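Local atomic coordinates of BT_4661 (Bacteroides thetaiotaomicron, PDB entry 4AK2), a protein that binds heparin and heparan sulphate at the bacterial cell surface as a SusE-like glycan-binding protein, this chain being its ligand-binding domain. Residues A[28-33]-A[37-42]; A[158-163]-A[270-275]; A[201-204]-A[208-211]. One frame throughout, in Å; residues are numbered along the deposited sequence.

Contact 1: residues A[28-33]-A[37-42]; sequences FRIEAG and NSVKPV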
loop_
_atom_site.group_PDB
_atom_site.type_symbol
_atom_site.label_atom_id
_atom_site.label_comp_id
_atom_site.label_asym_id
_atom_site.label_seq_id
_atom_site.Cartn_x
_atom_site.Cartn_y
_atom_site.Cartn_z
ATOM N N PHE A 28 -1.771 -9.983 2.170
ATOM C CA PHE A 28 -2.737 -10.897 2.749
ATOM C C PHE A 28 -4.007 -10.197 3.125
ATOM O O PHE A 28 -3.967 -9.175 3.794
ATOM C CB PHE A 28 -2.118 -11.600 3.992
ATOM C CG PHE A 28 -0.929 -12.409 3.591
ATOM C CD1 PHE A 28 0.335 -11.836 3.505
ATOM C CD2 PHE A 28 -1.083 -13.734 3.178
ATOM C CE1 PHE A 28 1.423 -12.572 3.012
ATOM C CE2 PHE A 28 0.010 -14.466 2.687
ATOM C CZ PHE A 28 1.231 -13.889 2.587
ATOM N N ARG A 29 -5.121 -10.741 2.668
ATOM C CA ARG A 29 -6.425 -10.217 3.001
ATOM C C ARG A 29 -7.037 -11.047 4.108
ATOM O O ARG A 29 -7.002 -12.282 4.093
ATOM C CB ARG A 29 -7.346 -10.235 1.752
ATOM C CG ARG A 29 -8.789 -9.837 2.089
ATOM C CD ARG A 29 -9.582 -9.515 0.830
ATOM N NE ARG A 29 -9.174 -8.233 0.264
ATOM C CZ ARG A 29 -8.902 -7.988 -1.025
ATOM N NH1 ARG A 29 -8.948 -8.954 -1.994
ATOM N NH2 ARG A 29 -8.567 -6.748 -1.352
ATOM N N ILE A 30 -7.638 -10.351 5.063
ATOM C CA ILE A 30 -8.541 -10.967 6.036
ATOM C C ILE A 30 -9.942 -10.733 5.479
ATOM O O ILE A 30 -10.361 -9.579 5.297
ATOM C CB ILE A 30 -8.384 -10.361 7.448
ATOM C CG1 ILE A 30 -6.923 -10.506 7.919
ATOM C CG2 ILE A 30 -9.363 -11.031 8.404
ATOM C CD1 ILE A 30 -6.004 -9.354 7.596
ATOM N N GLU A 31 -10.646 -11.823 5.164
ATOM C CA GLU A 31 -11.940 -11.742 4.494
ATOM C C GLU A 31 -12.964 -10.981 5.344
ATOM O O GLU A 31 -12.888 -10.968 6.575
ATOM C CB GLU A 31 -12.476 -13.150 4.182
ATOM C CG GLU A 31 -12.937 -13.916 5.439
ATOM C CD GLU A 31 -13.425 -15.338 5.120
ATOM O OE1 GLU A 31 -14.061 -15.547 4.046
ATOM O OE2 GLU A 31 -13.164 -16.251 5.934
ATOM N N ALA A 32 -13.935 -10.373 4.672
ATOM C CA ALA A 32 -15.021 -9.681 5.327
ATOM C C ALA A 32 -15.648 -10.582 6.392
ATOM O O ALA A 32 -15.965 -11.754 6.123
ATOM C CB ALA A 32 -16.042 -9.241 4.304
ATOM N N GLY A 33 -15.816 -10.049 7.602
ATOM C CA GLY A 33 -16.383 -10.838 8.687
ATOM C C GLY A 33 -15.452 -11.842 9.337
ATOM O O GLY A 33 -15.864 -12.542 10.276
ATOM N N ASN A 37 -6.545 -13.050 13.665
ATOM C CA ASN A 37 -5.780 -14.207 14.115
ATOM C C ASN A 37 -5.865 -15.430 13.189
ATOM O O ASN A 37 -5.195 -16.436 13.440
ATOM C CB ASN A 37 -6.087 -14.534 15.582
ATOM C CG ASN A 37 -7.458 -15.154 15.781
ATOM O OD1 ASN A 37 -8.220 -15.366 14.831
ATOM N ND2 ASN A 37 -7.769 -15.474 17.039
ATOM N N SER A 38 -6.656 -15.338 12.106
ATOM C CA SER A 38 -6.703 -16.446 11.143
ATOM C C SER A 38 -5.665 -16.332 10.044
ATOM O O SER A 38 -5.498 -17.265 9.274
ATOM C CB SER A 38 -8.075 -16.585 10.502
ATOM O OG SER A 38 -8.330 -15.479 9.668
ATOM N N VAL A 39 -4.984 -15.196 9.946
ATOM C CA VAL A 39 -4.051 -14.985 8.829
ATOM C C VAL A 39 -2.691 -14.698 9.443
ATOM O O VAL A 39 -2.426 -13.573 9.879
ATOM C CB VAL A 39 -4.520 -13.811 7.928
ATOM C CG1 VAL A 39 -3.520 -13.514 6.829
ATOM C CG2 VAL A 39 -5.864 -14.135 7.285
ATOM N N LYS A 40 -1.840 -15.719 9.477
ATOM C CA LYS A 40 -0.530 -15.641 10.126
ATOM C C LYS A 40 0.484 -16.159 9.114
ATOM O O LYS A 40 0.895 -17.326 9.152
ATOM C CB LYS A 40 -0.512 -16.467 11.440
ATOM C CG LYS A 40 -1.465 -15.945 12.505
ATOM C CD LYS A 40 -1.308 -16.760 13.784
ATOM C CE LYS A 40 -2.239 -16.265 14.866
ATOM N NZ LYS A 40 -2.006 -17.032 16.126
ATOM N N PRO A 41 0.899 -15.307 8.176
ATOM C CA PRO A 41 1.678 -15.836 7.041
ATOM C C PRO A 41 3.068 -16.275 7.448
ATOM O O PRO A 41 3.726 -15.670 8.312
ATOM C CB PRO A 41 1.781 -14.666 6.075
ATOM C CG PRO A 41 1.067 -13.551 6.670
ATOM C CD PRO A 41 0.505 -13.904 8.024
ATOM N N VAL A 42 3.520 -17.320 6.755
ATOM C CA VAL A 42 4.887 -17.788 6.903
ATOM C C VAL A 42 5.598 -17.696 5.555
ATOM O O VAL A 42 4.978 -17.770 4.457
ATOM C CB VAL A 42 4.995 -19.235 7.425
ATOM C CG1 VAL A 42 4.544 -19.341 8.882
ATOM C CG2 VAL A 42 4.247 -20.200 6.499
#
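P41 rests the CB-CG edge of its ring on one face of the F28 ring, a CH-pi contact that is one of the two apolar contacts joining residues 28-33 and 37-42. P41 CG stands 3.7 Å from the centroid of the F28 ring, only 12° off the ring normal, while P41 CB slides outward to meet F28 CZ at 3.6 Å. Every ring carbon of F28 therefore has a proline carbon close by. The ring is placed there by its first torsion, which sets CG opposite the carbonyl carbon and beside the backbone N (chi1 -62°).

Aliphatic contacts make up most of the rest, and V39 supplies them with both of its branches. Its CG1 touches F28 CB at 3.7 Å. The other methyl, V39 CG2, meets I30 CG1 at 3.8 Å, the two side chains crossing at a slant, and also lies 3.9 Å from the carbonyl oxygen R29 O. V39 thus wedges between alternate residues of the strand: F28 points toward the loop, and I30 is reached at its CG1. An alanine in place of F28 would probably leave P41 CB and CG without the ring face they rest on, opening a gap beneath the proline.

The arrangement is that of a loop folded back over the strand it follows. Strand 27-30 is an outermost strand of a mixed four-stranded sheet, with strand 105-115 beside it, and F28 and P41 both also pack on F113 of that neighbour.

No hydrogen bond joins the two segments; the polar groups bond to other parts of the chain. R29 points away from the loop, and its guanidinium group bonds to H114, to the carbonyl of Y127 and to T128. On the loop side, S38 OG bonds to the carbonyl oxygen of K35, and K40 O accepts from Q78.

Contact 2: residues A[158-163]-A[270-275]; sequences LDYRRD and SPIFIW. With NA (sodium ion), chain C; SGN (2-deoxy-6-O-sulfo-2-(sulfoamino)-alpha-D-glucopyranose), chain B; IDS (2-O-sulfo-alpha-L-idopyranuronic acid), chain D; IDS (2-O-sulfo-alpha-L-idopyranuronic acid), chain E.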
loop_
_atom_site.group_PDB
_atom_site.type_symbol
_atom_site.label_atom_id
_atom_site.label_comp_id
_atom_site.label_asym_id
_atom_site.label_seq_id
_atom_site.Cartn_x
_atom_site.Cartn_y
_atom_site.Cartn_z
ATOM N N LEU A 158 -15.973 7.470 -6.254
ATOM C CA LEU A 158 -14.926 7.012 -5.325
ATOM C C LEU A 158 -13.749 7.987 -5.393
ATOM O O LEU A 158 -13.294 8.331 -6.476
ATOM C CB LEU A 158 -14.480 5.610 -5.786
ATOM C CG LEU A 158 -13.522 4.886 -4.827
ATOM C CD1 LEU A 158 -14.240 4.490 -3.521
ATOM C CD2 LEU A 158 -12.976 3.635 -5.477
ATOM N N ASP A 159 -13.302 8.518 -4.251
ATOM C CA ASP A 159 -12.245 9.538 -4.292
ATOM C C ASP A 159 -11.428 9.567 -3.027
ATOM O O ASP A 159 -12.002 9.424 -1.938
ATOM C CB ASP A 159 -12.897 10.909 -4.505
ATOM C CG ASP A 159 -12.005 11.938 -5.152
ATOM O OD1 ASP A 159 -11.158 11.570 -5.982
ATOM O OD2 ASP A 159 -12.164 13.159 -4.859
ATOM N N TYR A 160 -10.116 9.747 -3.147
ATOM C CA TYR A 160 -9.310 10.011 -1.947
ATOM C C TYR A 160 -9.864 11.217 -1.214
ATOM O O TYR A 160 -10.404 12.159 -1.792
ATOM C CB TYR A 160 -7.860 10.234 -2.331
ATOM C CG TYR A 160 -7.057 8.964 -2.596
ATOM C CD1 TYR A 160 -6.409 8.313 -1.560
ATOM C CD2 TYR A 160 -6.925 8.427 -3.900
ATOM C CE1 TYR A 160 -5.647 7.161 -1.756
ATOM C CE2 TYR A 160 -6.184 7.303 -4.093
ATOM C CZ TYR A 160 -5.537 6.671 -3.073
ATOM O OH TYR A 160 -4.757 5.554 -3.320
ATOM N N ARG A 161 -9.640 11.186 0.105
ATOM C CA ARG A 161 -10.243 12.202 1.029
ATOM C C ARG A 161 -9.319 12.771 2.094
ATOM O O ARG A 161 -9.311 14.008 2.292
ATOM C CB ARG A 161 -11.523 11.664 1.681
ATOM C CG ARG A 161 -12.251 12.627 2.648
ATOM C CD ARG A 161 -12.634 13.935 1.955
ATOM N NE ARG A 161 -13.346 14.836 2.864
ATOM C CZ ARG A 161 -12.744 15.655 3.723
ATOM N NH1 ARG A 161 -11.406 15.690 3.813
ATOM N NH2 ARG A 161 -13.478 16.402 4.535
ATOM N N ARG A 162 -8.654 11.912 2.861
ATOM C CA ARG A 162 -8.006 12.348 4.119
ATOM C C ARG A 162 -7.069 11.233 4.550
ATOM O O ARG A 162 -7.053 10.152 3.938
ATOM C CB ARG A 162 -9.045 12.616 5.234
ATOM C CG ARG A 162 -9.926 11.450 5.588
ATOM C CD ARG A 162 -10.724 11.622 6.881
ATOM N NE ARG A 162 -11.733 12.693 6.819
ATOM C CZ ARG A 162 -12.967 12.584 6.339
ATOM N NH1 ARG A 162 -13.356 11.464 5.700
ATOM N NH2 ARG A 162 -13.808 13.618 6.429
ATOM N N ASP A 163 -6.312 11.459 5.617
ATOM C CA ASP A 163 -5.540 10.451 6.320
ATOM C C ASP A 163 -4.533 9.796 5.352
ATOM O O ASP A 163 -4.549 8.565 5.152
ATOM C CB ASP A 163 -6.452 9.426 7.020
ATOM C CG ASP A 163 -7.320 10.037 8.118
ATOM O OD1 ASP A 163 -6.975 11.108 8.622
ATOM O OD2 ASP A 163 -8.327 9.406 8.408
ATOM N N SER A 270 -9.806 2.403 3.625
ATOM C CA SER A 270 -8.465 2.565 3.076
ATOM C C SER A 270 -8.050 1.231 2.469
ATOM O O SER A 270 -7.327 0.426 3.062
ATOM C CB SER A 270 -7.466 3.049 4.132
ATOM O OG SER A 270 -7.879 4.308 4.708
ATOM N N PRO A 271 -8.537 0.984 1.234
ATOM C CA PRO A 271 -8.479 -0.363 0.637
ATOM C C PRO A 271 -7.228 -0.656 -0.193
ATOM O O PRO A 271 -7.094 -1.789 -0.708
ATOM C CB PRO A 271 -9.734 -0.330 -0.267
ATOM C CG PRO A 271 -9.744 1.095 -0.802
ATOM C CD PRO A 271 -9.397 1.918 0.466
ATOM N N ILE A 272 -6.365 0.324 -0.381
ATOM C CA ILE A 272 -5.250 0.134 -1.333
ATOM C C ILE A 272 -3.980 0.833 -0.848
ATOM O O ILE A 272 -4.017 1.980 -0.401
ATOM C CB ILE A 272 -5.659 0.591 -2.761
ATOM C CG1 ILE A 272 -4.588 0.222 -3.815
ATOM C CG2 ILE A 272 -5.954 2.080 -2.837
ATOM C CD1 ILE A 272 -5.048 0.419 -5.263
ATOM N N PHE A 273 -2.872 0.134 -0.990
ATOM C CA PHE A 273 -1.564 0.711 -0.781
ATOM C C PHE A 273 -0.867 0.944 -2.106
ATOM O O PHE A 273 -0.970 0.066 -3.001
ATOM C CB PHE A 273 -0.684 -0.224 0.080
ATOM C CG PHE A 273 -0.343 0.306 1.449
ATOM C CD1 PHE A 273 0.585 1.334 1.591
ATOM C CD2 PHE A 273 -0.885 -0.310 2.552
ATOM C CE1 PHE A 273 0.912 1.822 2.854
ATOM C CE2 PHE A 273 -0.555 0.139 3.836
ATOM C CZ PHE A 273 0.360 1.193 3.970
ATOM N N ILE A 274 -0.234 2.077 -2.316
ATOM C CA ILE A 274 0.536 2.324 -3.524
ATOM C C ILE A 274 2.020 2.182 -3.170
ATOM O O ILE A 274 2.521 2.832 -2.246
ATOM C CB ILE A 274 0.326 3.770 -4.055
ATOM C CG1 ILE A 274 -1.152 4.143 -4.177
ATOM C CG2 ILE A 274 1.105 3.962 -5.362
ATOM C CD1 ILE A 274 -2.035 3.171 -4.876
ATOM N N TRP A 275 2.743 1.300 -3.858
ATOM C CA TRP A 275 4.143 1.071 -3.605
ATOM C C TRP A 275 4.942 1.566 -4.769
ATOM O O TRP A 275 4.847 0.962 -5.889
ATOM C CB TRP A 275 4.409 -0.397 -3.286
ATOM C CG TRP A 275 5.839 -0.778 -3.032
ATOM C CD1 TRP A 275 6.964 0.027 -2.974
ATOM C CD2 TRP A 275 6.314 -2.134 -2.818
ATOM N NE1 TRP A 275 8.100 -0.744 -2.723
ATOM C CE2 TRP A 275 7.758 -2.049 -2.631
ATOM C CE3 TRP A 275 5.697 -3.384 -2.788
ATOM C CZ2 TRP A 275 8.537 -3.185 -2.430
ATOM C CZ3 TRP A 275 6.471 -4.515 -2.574
ATOM C CH2 TRP A 275 7.872 -4.416 -2.390
HETATM NA NA NA C . -5.794 6.042 5.665
HETATM C C1 SGN B . -9.438 20.525 4.033
HETATM C C2 SGN B . -10.042 19.138 4.267
HETATM C C3 SGN B . -10.502 19.044 5.726
HETATM C C4 SGN B . -9.374 19.410 6.674
HETATM C C5 SGN B . -8.804 20.798 6.361
HETATM C C6 SGN B . -7.532 21.040 7.182
HETATM N N2 SGN B . -11.124 18.911 3.316
HETATM O O1 SGN B . -10.448 21.528 4.078
HETATM O O3 SGN B . -10.908 17.693 5.950
HETATM O O4 SGN B . -9.905 19.551 8.002
HETATM O O5 SGN B . -8.409 20.781 4.988
HETATM O O6 SGN B . -7.031 22.339 6.928
HETATM S S1 SGN B . -10.884 18.455 1.808
HETATM O O1S SGN B . -12.104 17.836 1.341
HETATM O O2S SGN B . -10.479 19.539 0.951
HETATM O O3S SGN B . -9.724 17.408 1.860
HETATM S S2 SGN B . -5.666 22.756 7.507
HETATM O O4S SGN B . -5.773 22.843 8.962
HETATM O O5S SGN B . -5.371 24.244 6.879
HETATM O O6S SGN B . -4.654 21.822 6.995
HETATM C C1 IDS D . -9.394 18.619 8.969
HETATM C C2 IDS D . -9.753 19.144 10.369
HETATM C C3 IDS D . -11.239 18.976 10.721
HETATM C C4 IDS D . -11.792 17.594 10.361
HETATM C C5 IDS D . -11.412 17.271 8.907
HETATM C C6 IDS D . -11.868 15.927 8.403
HETATM O O2 IDS D . -8.967 18.436 11.339
HETATM O O3 IDS D . -12.026 19.980 10.078
HETATM O O4 IDS D . -11.243 16.588 11.221
HETATM O O5 IDS D . -9.979 17.331 8.778
HETATM O O6A IDS D . -13.091 15.686 8.298
HETATM O O6B IDS D . -10.966 15.095 8.128
HETATM S S IDS D . -7.531 18.919 11.757
HETATM O O1S IDS D . -6.917 17.906 12.620
HETATM O O2S IDS D . -6.773 19.121 10.505
HETATM O O3S IDS D . -7.802 20.187 12.441
HETATM C C1 IDS E . -11.772 11.060 12.329
HETATM C C2 IDS E . -11.521 10.033 11.256
HETATM C C3 IDS E . -10.057 9.527 11.176
HETATM C C4 IDS E . -9.497 9.212 12.556
HETATM C C5 IDS E . -9.730 10.443 13.441
HETATM C C6 IDS E . -9.071 10.310 14.778
HETATM O O2 IDS E . -12.476 8.977 11.431
HETATM O O3 IDS E . -9.257 10.545 10.557
HETATM O O4 IDS E . -10.195 8.062 13.049
HETATM O O5 IDS E . -11.138 10.682 13.542
HETATM O O6A IDS E . -7.832 10.135 14.780
HETATM O O6B IDS E . -9.753 10.376 15.816
HETATM S S IDS E . -12.873 8.043 10.282
HETATM O O1S IDS E . -14.206 7.564 10.672
HETATM O O2S IDS E . -12.870 8.852 9.059
HETATM O O3S IDS E . -11.848 6.957 10.241
HETATM O O HOH W 1 -3.367 4.570 -1.145
HETATM O O HOH W 2 -5.127 4.250 7.379
#
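Residues 158-163 and 270-275 share no backbone hydrogen bond; the chain turns a corner at R162, and the carbonyl of D163 and the hydroxyl of S270 are joined through a sodium ion. D163 O and S270 OG each lie 2.9 Å from the metal, the latter in one of the two conformers of S270, and a water at 2.6 Å from the sodium is a third ligand.

Across the middle, Y160 reaches over with its hydroxyl. Its OH is 3.7 Å from I272 CG2 and a little farther from I274 CD1, while a water in the plane of the ring accepts from Y160 OH and donates to I272 O. This bridge satisfies both polar groups within an apolar setting.

The arginines turn the other way, toward the glycan. R162 grips the carboxylate of one iduronate with two bonds: NE donates to O6B of that IDS (chain D) at 2.8 Å, nearly straight at 169°, and NH2 to its O6A. R161 sends NH1 to O3 of the glucosamine SGN at 3.0 Å, with the sulfamate oxygen O1S above one guanidinium face and R162 NH2 near the other. D163 OD2 accepts from O3 of the second iduronate (chain E) at 2.6 Å, so the residue whose carbonyl binds sodium also binds sugar.

Q261 and Q250 hold R161 NE and R162 NH1 respectively. Strand 241-254 lies between strands 157-161 and 268-276, pairing antiparallel with each, while V229 of strand 229-231 packs against Y160, I272 and I274.

Contact 3: residues A[201-204]-A[208-211]; sequences TSRK and YFEN. With SGN (2-deoxy-6-O-sulfo-2-(sulfoamino)-alpha-D-glucopyranose), chain B.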
loop_
_atom_site.group_PDB
_atom_site.type_symbol
_atom_site.label_atom_id
_atom_site.label_comp_id
_atom_site.label_asym_id
_atom_site.label_seq_id
_atom_site.Cartn_x
_atom_site.Cartn_y
_atom_site.Cartn_z
ATOM N N THR A 201 -3.496 19.998 3.900
ATOM C CA THR A 201 -3.674 18.568 4.166
ATOM C C THR A 201 -4.922 18.069 3.443
ATOM O O THR A 201 -5.498 17.055 3.807
ATOM C CB THR A 201 -3.762 18.268 5.676
ATOM O OG1 THR A 201 -4.864 18.992 6.241
ATOM C CG2 THR A 201 -2.480 18.694 6.419
ATOM N N SER A 202 -5.332 18.807 2.413
ATOM C CA SER A 202 -6.591 18.530 1.693
ATOM C C SER A 202 -6.477 17.310 0.762
ATOM O O SER A 202 -5.364 16.802 0.464
ATOM C CB SER A 202 -7.043 19.751 0.886
ATOM O OG SER A 202 -6.230 19.895 -0.278
ATOM N N ARG A 203 -7.613 16.866 0.234
ATOM C CA ARG A 203 -7.606 15.757 -0.716
ATOM C C ARG A 203 -7.108 16.198 -2.087
ATOM O O ARG A 203 -6.866 15.343 -2.945
ATOM C CB ARG A 203 -9.018 15.205 -0.864
ATOM C CG ARG A 203 -9.985 16.146 -1.570
ATOM C CD ARG A 203 -11.339 15.533 -1.839
ATOM N NE ARG A 203 -12.219 16.504 -2.484
ATOM C CZ ARG A 203 -13.398 16.214 -3.014
ATOM N NH1 ARG A 203 -13.856 14.957 -3.030
ATOM N NH2 ARG A 203 -14.112 17.182 -3.572
ATOM N N LYS A 204 -6.914 17.500 -2.312
ATOM C CA LYS A 204 -6.813 18.001 -3.701
ATOM C C LYS A 204 -5.761 17.309 -4.586
ATOM O O LYS A 204 -6.093 16.954 -5.746
ATOM C CB LYS A 204 -6.680 19.511 -3.729
ATOM C CG LYS A 204 -7.929 20.224 -3.218
ATOM C CD LYS A 204 -7.702 21.710 -3.014
ATOM C CE LYS A 204 -8.936 22.382 -2.411
ATOM N NZ LYS A 204 -8.539 23.757 -2.057
ATOM N N TYR A 208 -9.902 13.147 -7.947
ATOM C CA TYR A 208 -10.571 13.299 -9.231
ATOM C C TYR A 208 -11.450 14.555 -9.233
ATOM O O TYR A 208 -11.414 15.366 -10.165
ATOM C CB TYR A 208 -11.433 12.069 -9.518
ATOM C CG TYR A 208 -12.341 12.276 -10.730
ATOM C CD1 TYR A 208 -11.911 11.956 -12.006
ATOM C CD2 TYR A 208 -13.636 12.804 -10.574
ATOM C CE1 TYR A 208 -12.729 12.172 -13.102
ATOM C CE2 TYR A 208 -14.465 13.026 -11.670
ATOM C CZ TYR A 208 -14.014 12.713 -12.927
ATOM O OH TYR A 208 -14.858 12.927 -14.029
ATOM N N PHE A 209 -12.280 14.692 -8.210
ATOM C CA PHE A 209 -13.273 15.769 -8.199
ATOM C C PHE A 209 -12.664 17.172 -8.138
ATOM O O PHE A 209 -13.282 18.122 -8.642
ATOM C CB PHE A 209 -14.308 15.514 -7.098
ATOM C CG PHE A 209 -15.195 14.358 -7.442
ATOM C CD1 PHE A 209 -16.257 14.533 -8.316
ATOM C CD2 PHE A 209 -14.908 13.071 -6.964
ATOM C CE1 PHE A 209 -17.012 13.430 -8.703
ATOM C CE2 PHE A 209 -15.663 11.975 -7.349
ATOM C CZ PHE A 209 -16.732 12.164 -8.199
ATOM N N GLU A 210 -11.428 17.269 -7.652
ATOM C CA GLU A 210 -10.720 18.558 -7.583
ATOM C C GLU A 210 -9.824 18.824 -8.788
ATOM O O GLU A 210 -9.172 19.865 -8.842
ATOM C CB GLU A 210 -9.908 18.657 -6.280
ATOM C CG GLU A 210 -10.752 18.443 -5.053
ATOM C CD GLU A 210 -11.571 19.659 -4.684
ATOM O OE1 GLU A 210 -11.270 20.772 -5.126
ATOM O OE2 GLU A 210 -12.556 19.477 -3.971
ATOM N N ASN A 211 -9.796 17.885 -9.759
ATOM C CA ASN A 211 -8.904 17.964 -10.914
ATOM C C ASN A 211 -9.602 17.583 -12.214
ATOM O O ASN A 211 -8.919 17.178 -13.145
ATOM C CB ASN A 211 -7.666 17.100 -10.702
ATOM C CG ASN A 211 -6.749 17.662 -9.630
ATOM O OD1 ASN A 211 -6.042 18.640 -9.869
ATOM N ND2 ASN A 211 -6.756 17.040 -8.451
HETATM C C1 SGN B . -9.438 20.525 4.033
HETATM C C2 SGN B . -10.042 19.138 4.267
HETATM C C3 SGN B . -10.502 19.044 5.726
HETATM C C4 SGN B . -9.374 19.410 6.674
HETATM C C5 SGN B . -8.804 20.798 6.361
HETATM C C6 SGN B . -7.532 21.040 7.182
HETATM N N2 SGN B . -11.124 18.911 3.316
HETATM O O1 SGN B . -10.448 21.528 4.078
HETATM O O3 SGN B . -10.908 17.693 5.950
HETATM O O4 SGN B . -9.905 19.551 8.002
HETATM O O5 SGN B . -8.409 20.781 4.988
HETATM O O6 SGN B . -7.031 22.339 6.928
HETATM S S1 SGN B . -10.884 18.455 1.808
HETATM O O1S SGN B . -12.104 17.836 1.341
HETATM O O2S SGN B . -10.479 19.539 0.951
HETATM O O3S SGN B . -9.724 17.408 1.860
HETATM S S2 SGN B . -5.666 22.756 7.507
HETATM O O4S SGN B . -5.773 22.843 8.962
HETATM O O5S SGN B . -5.371 24.244 6.879
HETATM O O6S SGN B . -4.654 21.822 6.995
#
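R203 and E210 form a salt bridge in which both bonds converge on one carboxylate oxygen, OE2. R203 NH2 donates to E210 OE2 at 2.8 Å (156°), and NE adds a weak bond to the same atom. OE2 lies near the guanidinium plane, at its edge, and is approached on its anti side; the carboxylate is turned 61° from that plane. With its CG opposite the carbonyl carbon (chi1 -55°), E210 CG meets K204 CG at 3.8 Å, and a bend at chi2 turns the carboxylate to R203. The second link is N211 ND2 to K204 O, 2.8 Å long, with K204 O close to the N211 amide plane.

These residues belong to a loop folded on itself between helix 187-195 and strand 220-222: 208-211 is a type I beta turn, closed by N211 N to Y208 O, and S202 OG accepts from K204 N as an ST turn. This shape presents the glycan-binding groups, R203 N donating to O3S of the SGN sulfamate at 2.7 Å and T201 OG1 to O6S of its 6-sulfate.

Farther out, D159 and D259 form salt bridges with R203 NH1, which probably fixes the guanidinium further. Y195 OH bonds to N211 OD1.

How the contacts relate
Along the chain, contact 1 closes before contact 2 opens, and contact 3 is nested inside the long loop that contact 2 closes. Contacts 2 and 3 have centres about 12 Å apart and touch directly: D159 of the strand joins them, one of its oxygens probably accepting from Y208 N. Both reach the same glucosamine residue, so a strand corner and a loop some forty residues further along build one glycan pocket. Contact 1 sits at the edge strand of the four-stranded sheet, with the loop that follows it, its centre about 21 Å from that of contact 2 and about 33 Å from that of contact 3; contacts 1 and 3 lie on opposite sides of the chain's centre.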